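Local coordinates for protein ribonuclease VapC (Haemophilus influenzae, PDB 6NKL) that probably acts as the toxin of a toxin-antitoxin pair, a magnesium-dependent ribonuclease of the PIN-domain family, at residues M36-L44 / N98-A106; A106-N117 / I124-T133. All blocks are in the same frame, centred on the assembly; numbering follows the deposited sequence.

Contact 1 (M36-L44 / N98-A106); sequences MSFITYAEL and NDLWIACHA
Ser-37 OG is gripped twice: it shares a 2.8 Å hydrogen bond with His-105 ND1, its proton not assigned to either atom, and it accepts from Ile-39 N as the N-cap of helix 38-49. The anti torsion to the backbone N (chi1 169°) brings OG to the imidazole edge, and a bond in the ring plane would restrain the ring's rotation. The Phe-38 ring lies beside it, its edge facing His-105 CE1, with the two planes 59° apart. Ile-39 is the wedge of the contact. Its CB and CG2 lie against Ile-102 CG1, while CD1 reaches Trp-101 CB at 3.6 Å, the two side chains crossing at about a right angle. Ile-102 CD1 runs on to Thr-40 OG1, 3.4 Å away, a hydroxyl whose polar partner is Thr-7. At the far end the Glu-43 and Asn-98 side chains lie antiparallel, and a water joins them, 2.7 Å from Glu-43 OE2 and 2.8 Å from Asn-98 ND2. Glu-43 OE1 also bonds Thr-7, whereas Asn-98 OD1 bonds Asn-97 and Trp-101 of the second subunit. Glu-43 OE1 and OD1 of Asp-99, a predicted magnesium ligand, each form a salt bridge to a basic side chain on the chain of another protein in the assembly. The contact thus joins strand 33-37 and helix 38-49 to helix 97-109 of the PIN domain, beside the predicted metal site. The axes of segments 38-44 and 98-106 approach to 9.5 Å, their directions 142° apart, with strand 69-71 and helix 75-89 beside His-105, and helix 7-15 against Thr-40.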
loop_
_atom_site.group_PDB
_atom_site.type_symbol
_atom_site.label_atom_id
_atom_site.label_comp_id
_atom_site.label_asym_id
_atom_site.label_seq_id
_atom_site.Cartn_x
_atom_site.Cartn_y
_atom_site.Cartn_z
ATOM N N MET B 36 -0.368 13.494 4.522
ATOM C CA MET B 36 -0.877 12.183 4.877
ATOM C C MET B 36 -0.515 11.232 3.761
ATOM O O MET B 36 -0.345 11.645 2.617
ATOM C CB MET B 36 -2.401 12.184 5.092
ATOM C CG MET B 36 -3.205 12.342 3.857
ATOM S SD MET B 36 -4.967 12.202 4.206
ATOM C CE MET B 36 -5.275 13.734 5.019
ATOM N N SER B 37 -0.361 9.962 4.107
ATOM C CA SER B 37 -0.118 8.951 3.089
ATOM C C SER B 37 -1.408 8.689 2.316
ATOM O O SER B 37 -2.525 8.879 2.829
ATOM C CB SER B 37 0.429 7.667 3.734
ATOM O OG SER B 37 0.448 6.561 2.840
ATOM N N PHE B 38 -1.241 8.294 1.048
ATOM C CA PHE B 38 -2.358 7.784 0.251
ATOM C C PHE B 38 -3.103 6.663 0.958
ATOM O O PHE B 38 -4.306 6.487 0.741
ATOM C CB PHE B 38 -1.872 7.279 -1.108
ATOM C CG PHE B 38 -1.186 5.946 -1.052
ATOM C CD1 PHE B 38 0.124 5.846 -0.624
ATOM C CD2 PHE B 38 -1.852 4.799 -1.446
ATOM C CE1 PHE B 38 0.757 4.623 -0.555
ATOM C CE2 PHE B 38 -1.221 3.576 -1.399
ATOM C CZ PHE B 38 0.077 3.480 -0.951
ATOM N N ILE B 39 -2.411 5.887 1.798
ATOM C CA ILE B 39 -3.078 4.855 2.578
ATOM C C ILE B 39 -4.180 5.475 3.399
ATOM O O ILE B 39 -5.334 5.036 3.364
ATOM C CB ILE B 39 -2.078 4.126 3.496
ATOM C CG1 ILE B 39 -1.005 3.426 2.645
ATOM C CG2 ILE B 39 -2.829 3.192 4.427
ATOM C CD1 ILE B 39 -1.463 2.157 1.933
ATOM N N THR B 40 -3.826 6.512 4.150
ATOM C CA THR B 40 -4.761 7.156 5.056
ATOM C C THR B 40 -5.900 7.794 4.271
ATOM O O THR B 40 -7.065 7.729 4.676
ATOM C CB THR B 40 -4.017 8.194 5.916
ATOM O OG1 THR B 40 -3.067 7.541 6.786
ATOM C CG2 THR B 40 -5.006 9.022 6.782
ATOM N N TYR B 41 -5.585 8.389 3.126
ATOM C CA TYR B 41 -6.627 9.001 2.311
ATOM C C TYR B 41 -7.623 7.945 1.842
ATOM O O TYR B 41 -8.831 8.180 1.804
ATOM C CB TYR B 41 -5.958 9.717 1.136
ATOM C CG TYR B 41 -6.854 10.374 0.120
ATOM C CD1 TYR B 41 -7.789 11.304 0.507
ATOM C CD2 TYR B 41 -6.704 10.112 -1.253
ATOM C CE1 TYR B 41 -8.573 11.949 -0.406
ATOM C CE2 TYR B 41 -7.509 10.733 -2.189
ATOM C CZ TYR B 41 -8.437 11.675 -1.750
ATOM O OH TYR B 41 -9.253 12.338 -2.628
ATOM N N ALA B 42 -7.132 6.770 1.493
ATOM C CA ALA B 42 -8.021 5.686 1.095
ATOM C C ALA B 42 -8.919 5.274 2.261
ATOM O O ALA B 42 -10.110 5.001 2.071
ATOM C CB ALA B 42 -7.180 4.511 0.565
ATOM N N GLU B 43 -8.379 5.238 3.480
ATOM C CA GLU B 43 -9.226 4.917 4.634
ATOM C C GLU B 43 -10.268 6.006 4.857
ATOM O O GLU B 43 -11.435 5.713 5.168
ATOM C CB GLU B 43 -8.373 4.711 5.898
ATOM C CG GLU B 43 -7.439 3.478 5.820
ATOM C CD GLU B 43 -6.719 3.189 7.128
ATOM O OE1 GLU B 43 -5.542 3.593 7.266
ATOM O OE2 GLU B 43 -7.353 2.599 8.028
ATOM N N LEU B 44 -9.884 7.266 4.659
ATOM C CA LEU B 44 -10.874 8.335 4.709
ATOM C C LEU B 44 -11.989 8.103 3.693
ATOM O O LEU B 44 -13.175 8.207 4.030
ATOM C CB LEU B 44 -10.206 9.683 4.487
ATOM C CG LEU B 44 -9.269 10.136 5.618
ATOM C CD1 LEU B 44 -8.694 11.498 5.300
ATOM C CD2 LEU B 44 -9.993 10.152 6.933
ATOM N N ASN B 98 -1.861 -1.768 6.827
ATOM C CA ASN B 98 -1.942 -0.376 6.399
ATOM C C ASN B 98 -1.056 0.520 7.263
ATOM O O ASN B 98 -0.461 1.474 6.754
ATOM C CB ASN B 98 -3.386 0.109 6.418
ATOM C CG ASN B 98 -4.154 -0.330 5.173
ATOM O OD1 ASN B 98 -3.551 -0.657 4.150
ATOM N ND2 ASN B 98 -5.477 -0.315 5.247
ATOM N N ASP B 99 -0.937 0.220 8.563
ATOM C CA ASP B 99 0.011 0.952 9.396
ATOM C C ASP B 99 1.429 0.754 8.891
ATOM O O ASP B 99 2.242 1.684 8.902
ATOM C CB ASP B 99 -0.089 0.502 10.845
ATOM C CG ASP B 99 -1.267 1.172 11.604
ATOM O OD1 ASP B 99 -1.821 2.205 11.111
ATOM O OD2 ASP B 99 -1.617 0.666 12.715
ATOM N N LEU B 100 1.742 -0.453 8.424
ATOM C CA LEU B 100 3.086 -0.713 7.923
ATOM C C LEU B 100 3.358 0.069 6.653
ATOM O O LEU B 100 4.436 0.647 6.496
ATOM C CB LEU B 100 3.278 -2.192 7.645
ATOM C CG LEU B 100 4.659 -2.608 7.160
ATOM C CD1 LEU B 100 5.708 -2.228 8.194
ATOM C CD2 LEU B 100 4.664 -4.103 6.924
ATOM N N TRP B 101 2.407 0.070 5.715
ATOM C CA TRP B 101 2.595 0.868 4.509
ATOM C C TRP B 101 2.825 2.327 4.883
ATOM O O TRP B 101 3.699 2.978 4.325
ATOM C CB TRP B 101 1.396 0.716 3.570
ATOM C CG TRP B 101 1.464 -0.502 2.719
ATOM C CD1 TRP B 101 0.679 -1.624 2.809
ATOM C CD2 TRP B 101 2.369 -0.734 1.637
ATOM N NE1 TRP B 101 1.032 -2.528 1.839
ATOM C CE2 TRP B 101 2.073 -2.009 1.111
ATOM C CE3 TRP B 101 3.406 0.008 1.067
ATOM C CZ2 TRP B 101 2.777 -2.544 0.050
ATOM C CZ3 TRP B 101 4.097 -0.522 0.019
ATOM C CH2 TRP B 101 3.785 -1.790 -0.483
ATOM N N ILE B 102 2.091 2.833 5.878
ATOM C CA ILE B 102 2.199 4.233 6.269
ATOM C C ILE B 102 3.585 4.508 6.837
ATOM O O ILE B 102 4.272 5.452 6.418
ATOM C CB ILE B 102 1.075 4.576 7.266
ATOM C CG1 ILE B 102 -0.273 4.574 6.562
ATOM C CG2 ILE B 102 1.246 5.970 7.905
ATOM C CD1 ILE B 102 -1.445 4.637 7.533
ATOM N N ALA B 103 4.053 3.624 7.722
ATOM C CA ALA B 103 5.396 3.766 8.282
ATOM C C ALA B 103 6.447 3.780 7.179
ATOM O O ALA B 103 7.357 4.622 7.173
ATOM C CB ALA B 103 5.668 2.640 9.284
ATOM N N CYS B 104 6.337 2.849 6.230
ATOM C CA CYS B 104 7.317 2.789 5.157
ATOM C C CYS B 104 7.220 4.016 4.265
ATOM O O CYS B 104 8.233 4.465 3.719
ATOM C CB CYS B 104 7.123 1.509 4.334
ATOM S SG CYS B 104 7.505 0.049 5.320
ATOM N N HIS B 105 6.013 4.556 4.076
ATOM C CA HIS B 105 5.897 5.822 3.361
ATOM C C HIS B 105 6.710 6.912 4.050
ATOM O O HIS B 105 7.516 7.605 3.414
ATOM C CB HIS B 105 4.458 6.239 3.262
ATOM C CG HIS B 105 4.175 7.125 2.097
ATOM N ND1 HIS B 105 2.898 7.318 1.605
ATOM C CD2 HIS B 105 4.995 7.880 1.326
ATOM C CE1 HIS B 105 2.954 8.123 0.557
ATOM N NE2 HIS B 105 4.208 8.496 0.380
ATOM N N ALA B 106 6.519 7.072 5.357
ATOM C CA ALA B 106 7.330 8.035 6.094
ATOM C C ALA B 106 8.825 7.738 5.937
ATOM O O ALA B 106 9.616 8.651 5.693
ATOM C CB ALA B 106 6.937 8.034 7.570
HETATM O O HOH W 1 -7.174 0.002 7.497
#

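Contact 2 (A106-N117 / I124-T133); sequences ALSLNAVLITHN and ITDLQWQDWT
Leu-113 N donates a 2.8 Å hydrogen bond to Gln-128 O, and Leu-113 O accepts from Gln-130 N, whose own carbonyl takes Thr-115 N. These bonds join the parallel strands 112-115 and 128-131 at their tightest part. On one face Ile-114 packs against Trp-132: CD1 lies over the five-membered ring, 3.7 Å from its centroid, a CH-pi contact, while CG2 touches CG and CD2. The indole is held by Trp-132 NE1 donating to Gln-130 OE1, in the ring plane. On the other face Thr-115 CG2, set between the backbone N and the carbonyl carbon, meets Trp-129 CE3 at 3.4 Å, and Thr-115 OG1 turns to Asp-6, a predicted magnesium ligand. Leu-107, well covered, lies with CD2 against Asp-126 O (3.3 Å) and CD1 near Ile-124 CG2.

The start of strand 128-131 is looser and wetter. There the Gln-128 and Asn-110 amides, planes 52° apart, share only a weak bond, and a water bridges Ala-111 O and Gln-128 N.

Past the strands, His-116 ND1 donates in its ring plane to Thr-133 OG1 at 2.9 Å. Asp-131 OD1 accepts from Thr-133 N in an Asx turn, and OD2 takes Asn-117 N from above the carboxylate plane. Backbone bonds thus fix the edge strand of this PIN fold, while N-H donors on both Asp-131 oxygens would tend to favour its ionised form, as would His-116 if charged.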
loop_
_atom_site.group_PDB
_atom_site.type_symbol
_atom_site.label_atom_id
_atom_site.label_comp_id
_atom_site.label_asym_id
_atom_site.label_seq_id
_atom_site.Cartn_x
_atom_site.Cartn_y
_atom_site.Cartn_z
ATOM N N ALA B 106 6.519 7.072 5.357
ATOM C CA ALA B 106 7.330 8.035 6.094
ATOM C C ALA B 106 8.825 7.738 5.937
ATOM O O ALA B 106 9.616 8.651 5.693
ATOM C CB ALA B 106 6.937 8.034 7.570
ATOM N N LEU B 107 9.230 6.468 6.047
ATOM C CA LEU B 107 10.643 6.137 5.828
ATOM C C LEU B 107 11.108 6.600 4.456
ATOM O O LEU B 107 12.197 7.155 4.308
ATOM C CB LEU B 107 10.879 4.635 5.960
ATOM C CG LEU B 107 10.837 4.068 7.370
ATOM C CD1 LEU B 107 10.913 2.587 7.246
ATOM C CD2 LEU B 107 12.020 4.591 8.204
ATOM N N SER B 108 10.283 6.401 3.439
ATOM C CA SER B 108 10.693 6.712 2.082
ATOM C C SER B 108 10.845 8.202 1.858
ATOM O O SER B 108 11.497 8.607 0.898
ATOM C CB SER B 108 9.672 6.175 1.069
ATOM O OG SER B 108 8.484 6.959 1.128
ATOM N N LEU B 109 10.215 9.022 2.682
ATOM C CA LEU B 109 10.309 10.463 2.550
ATOM C C LEU B 109 11.265 11.076 3.564
ATOM O O LEU B 109 11.439 12.290 3.564
ATOM C CB LEU B 109 8.920 11.094 2.716
ATOM C CG LEU B 109 7.878 10.742 1.656
ATOM C CD1 LEU B 109 6.494 11.126 2.116
ATOM C CD2 LEU B 109 8.181 11.431 0.356
ATOM N N ASN B 110 11.867 10.259 4.422
ATOM C CA ASN B 110 12.453 10.702 5.697
ATOM C C ASN B 110 11.550 11.709 6.416
ATOM O O ASN B 110 11.985 12.737 6.942
ATOM C CB ASN B 110 13.861 11.252 5.485
ATOM C CG ASN B 110 14.686 11.244 6.760
ATOM O OD1 ASN B 110 14.607 10.323 7.579
ATOM N ND2 ASN B 110 15.467 12.296 6.945
ATOM N N ALA B 111 10.274 11.360 6.491
ATOM C CA ALA B 111 9.307 12.132 7.244
ATOM C C ALA B 111 9.266 11.665 8.689
ATOM O O ALA B 111 9.691 10.560 9.036
ATOM C CB ALA B 111 7.911 12.004 6.629
ATOM N N VAL B 112 8.755 12.537 9.541
ATOM C CA VAL B 112 8.433 12.181 10.917
ATOM C C VAL B 112 6.970 11.753 10.927
ATOM O O VAL B 112 6.102 12.511 10.499
ATOM C CB VAL B 112 8.672 13.369 11.860
ATOM C CG1 VAL B 112 8.172 13.073 13.264
ATOM C CG2 VAL B 112 10.180 13.732 11.881
ATOM N N LEU B 113 6.687 10.541 11.375
ATOM C CA LEU B 113 5.306 10.064 11.388
ATOM C C LEU B 113 4.655 10.450 12.711
ATOM O O LEU B 113 5.199 10.167 13.783
ATOM C CB LEU B 113 5.243 8.551 11.173
ATOM C CG LEU B 113 3.847 7.928 11.062
ATOM C CD1 LEU B 113 3.176 8.335 9.748
ATOM C CD2 LEU B 113 3.893 6.417 11.168
ATOM N N ILE B 114 3.495 11.106 12.619
ATOM C CA ILE B 114 2.714 11.550 13.769
ATOM C C ILE B 114 1.574 10.572 14.005
ATOM O O ILE B 114 0.756 10.336 13.110
ATOM C CB ILE B 114 2.138 12.956 13.559
ATOM C CG1 ILE B 114 3.217 13.981 13.230
ATOM C CG2 ILE B 114 1.428 13.390 14.829
ATOM C CD1 ILE B 114 4.405 13.931 14.141
ATOM N N THR B 115 1.476 10.053 15.225
ATOM C CA THR B 115 0.569 8.957 15.496
ATOM C C THR B 115 -0.147 9.201 16.829
ATOM O O THR B 115 0.066 10.212 17.508
ATOM C CB THR B 115 1.344 7.636 15.479
ATOM O OG1 THR B 115 0.445 6.547 15.657
ATOM C CG2 THR B 115 2.318 7.634 16.574
ATOM N N HIS B 116 -1.059 8.294 17.159
ATOM C CA HIS B 116 -1.705 8.239 18.467
ATOM C C HIS B 116 -1.821 6.773 18.822
ATOM O O HIS B 116 -2.467 6.010 18.092
ATOM C CB HIS B 116 -3.094 8.875 18.464
ATOM C CG HIS B 116 -3.892 8.593 19.706
ATOM N ND1 HIS B 116 -3.580 9.146 20.933
ATOM C CD2 HIS B 116 -4.976 7.809 19.915
ATOM C CE1 HIS B 116 -4.446 8.725 21.839
ATOM N NE2 HIS B 116 -5.309 7.920 21.245
ATOM N N ASN B 117 -1.159 6.374 19.895
ATOM C CA ASN B 117 -1.381 5.065 20.490
ATOM C C ASN B 117 -1.089 3.925 19.505
ATOM O O ASN B 117 -1.879 2.993 19.333
ATOM C CB ASN B 117 -2.811 4.995 21.025
ATOM C CG ASN B 117 -2.975 3.976 22.126
ATOM O OD1 ASN B 117 -1.991 3.446 22.660
ATOM N ND2 ASN B 117 -4.229 3.696 22.481
ATOM N N ILE B 124 9.974 -0.676 14.248
ATOM C CA ILE B 124 10.600 -0.189 13.027
ATOM C C ILE B 124 11.649 0.822 13.484
ATOM O O ILE B 124 11.400 2.028 13.621
ATOM C CB ILE B 124 9.581 0.405 12.070
ATOM C CG1 ILE B 124 8.446 -0.590 11.831
ATOM C CG2 ILE B 124 10.228 0.723 10.776
ATOM C CD1 ILE B 124 7.293 0.025 11.077
ATOM N N THR B 125 12.855 0.321 13.702
ATOM C CA THR B 125 13.824 1.050 14.509
ATOM C C THR B 125 14.387 2.274 13.815
ATOM O O THR B 125 14.921 3.149 14.505
ATOM C CB THR B 125 14.948 0.102 14.896
ATOM O OG1 THR B 125 15.545 -0.421 13.706
ATOM C CG2 THR B 125 14.392 -1.068 15.711
ATOM N N ASP B 126 14.288 2.374 12.486
ATOM C CA ASP B 126 14.724 3.583 11.791
ATOM C C ASP B 126 13.586 4.558 11.474
ATOM O O ASP B 126 13.808 5.566 10.786
ATOM C CB ASP B 126 15.500 3.225 10.520
ATOM C CG ASP B 126 14.662 2.571 9.458
ATOM O OD1 ASP B 126 15.008 2.761 8.255
ATOM O OD2 ASP B 126 13.695 1.856 9.804
ATOM N N LEU B 127 12.389 4.309 11.990
ATOM C CA LEU B 127 11.270 5.216 11.792
ATOM C C LEU B 127 11.371 6.370 12.768
ATOM O O LEU B 127 11.507 6.156 13.973
ATOM C CB LEU B 127 9.951 4.473 11.996
ATOM C CG LEU B 127 8.691 5.318 11.955
ATOM C CD1 LEU B 127 8.575 5.951 10.604
ATOM C CD2 LEU B 127 7.502 4.442 12.247
ATOM N N GLN B 128 11.271 7.584 12.257
ATOM C CA GLN B 128 11.115 8.757 13.107
ATOM C C GLN B 128 9.621 8.999 13.330
ATOM O O GLN B 128 8.866 9.178 12.370
ATOM C CB GLN B 128 11.780 9.965 12.451
ATOM C CG GLN B 128 13.270 9.746 12.130
ATOM C CD GLN B 128 13.909 11.008 11.611
ATOM O OE1 GLN B 128 13.953 12.021 12.308
ATOM N NE2 GLN B 128 14.400 10.962 10.376
ATOM N N TRP B 129 9.185 8.978 14.585
ATOM C CA TRP B 129 7.784 9.221 14.854
ATOM C C TRP B 129 7.598 9.851 16.226
ATOM O O TRP B 129 8.497 9.861 17.080
ATOM C CB TRP B 129 6.967 7.935 14.737
ATOM C CG TRP B 129 7.397 6.926 15.716
ATOM C CD1 TRP B 129 8.518 6.168 15.665
ATOM C CD2 TRP B 129 6.726 6.584 16.922
ATOM N NE1 TRP B 129 8.581 5.354 16.762
ATOM C CE2 TRP B 129 7.488 5.583 17.549
ATOM C CE3 TRP B 129 5.534 7.006 17.519
ATOM C CZ2 TRP B 129 7.112 5.008 18.764
ATOM C CZ3 TRP B 129 5.159 6.444 18.723
ATOM C CH2 TRP B 129 5.943 5.447 19.331
ATOM N N GLN B 130 6.403 10.402 16.396
ATOM C CA GLN B 130 6.008 11.147 17.572
ATOM C C GLN B 130 4.518 10.949 17.758
ATOM O O GLN B 130 3.770 10.868 16.781
ATOM C CB GLN B 130 6.301 12.638 17.443
ATOM C CG GLN B 130 7.807 12.914 17.263
ATOM C CD GLN B 130 8.126 14.366 16.938
ATOM O OE1 GLN B 130 7.294 15.255 17.109
ATOM N NE2 GLN B 130 9.338 14.602 16.435
ATOM N N ASP B 131 4.102 10.883 19.020
ATOM C CA ASP B 131 2.693 10.854 19.415
ATOM C C ASP B 131 2.380 12.269 19.881
ATOM O O ASP B 131 2.809 12.685 20.954
ATOM C CB ASP B 131 2.453 9.805 20.504
ATOM C CG ASP B 131 0.989 9.698 20.918
ATOM O OD1 ASP B 131 0.315 10.752 20.896
ATOM O OD2 ASP B 131 0.517 8.576 21.262
ATOM N N TRP B 132 1.688 13.031 19.051
ATOM C CA TRP B 132 1.402 14.415 19.389
ATOM C C TRP B 132 0.246 14.554 20.362
ATOM O O TRP B 132 -0.170 15.682 20.619
ATOM C CB TRP B 132 1.109 15.233 18.128
ATOM C CG TRP B 132 2.319 15.757 17.445
ATOM C CD1 TRP B 132 3.606 15.483 17.753
ATOM C CD2 TRP B 132 2.353 16.644 16.325
ATOM N NE1 TRP B 132 4.462 16.150 16.906
ATOM C CE2 TRP B 132 3.713 16.878 16.021
ATOM C CE3 TRP B 132 1.371 17.297 15.573
ATOM C CZ2 TRP B 132 4.109 17.714 14.990
ATOM C CZ3 TRP B 132 1.762 18.123 14.563
ATOM C CH2 TRP B 132 3.123 18.314 14.262
ATOM N N THR B 133 -0.281 13.455 20.905
ATOM C CA THR B 133 -1.291 13.548 21.954
ATOM C C THR B 133 -0.671 13.486 23.351
ATOM O O THR B 133 -1.255 14.011 24.289
ATOM C CB THR B 133 -2.357 12.436 21.807
ATOM O OG1 THR B 133 -1.795 11.163 22.092
ATOM C CG2 THR B 133 -2.986 12.394 20.410
HETATM O O HOH W 2 13.783 7.975 8.308
HETATM O O HOH W 3 10.951 8.335 9.490
#

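How the contacts relate
From the N terminus, strand 33-37 leads into helix 38-49, and the chain must pass through 53 mostly helical residues before helix 97-109 returns to close contact 1. Contact 2 opens as that helix ends, sharing Ala-106, and closes a short loop of six residues between 106-117 and 124-133. The two are therefore in series, neither nested nor crossed. They also touch directly: Ile-102 CG2 packs on Leu-113 CD1 and Ala-103 CB on Ile-124 CD1, both at 3.6 Å. Helix 97-109 thus joins helix 38-49 to strands 112-115 and 128-131, the latter outermost in the sheet. Contact 1 holds Asp-99, and its Ile-102, like Thr-115 of contact 2, lies close to Asp-6, both aspartates being predicted magnesium ligands.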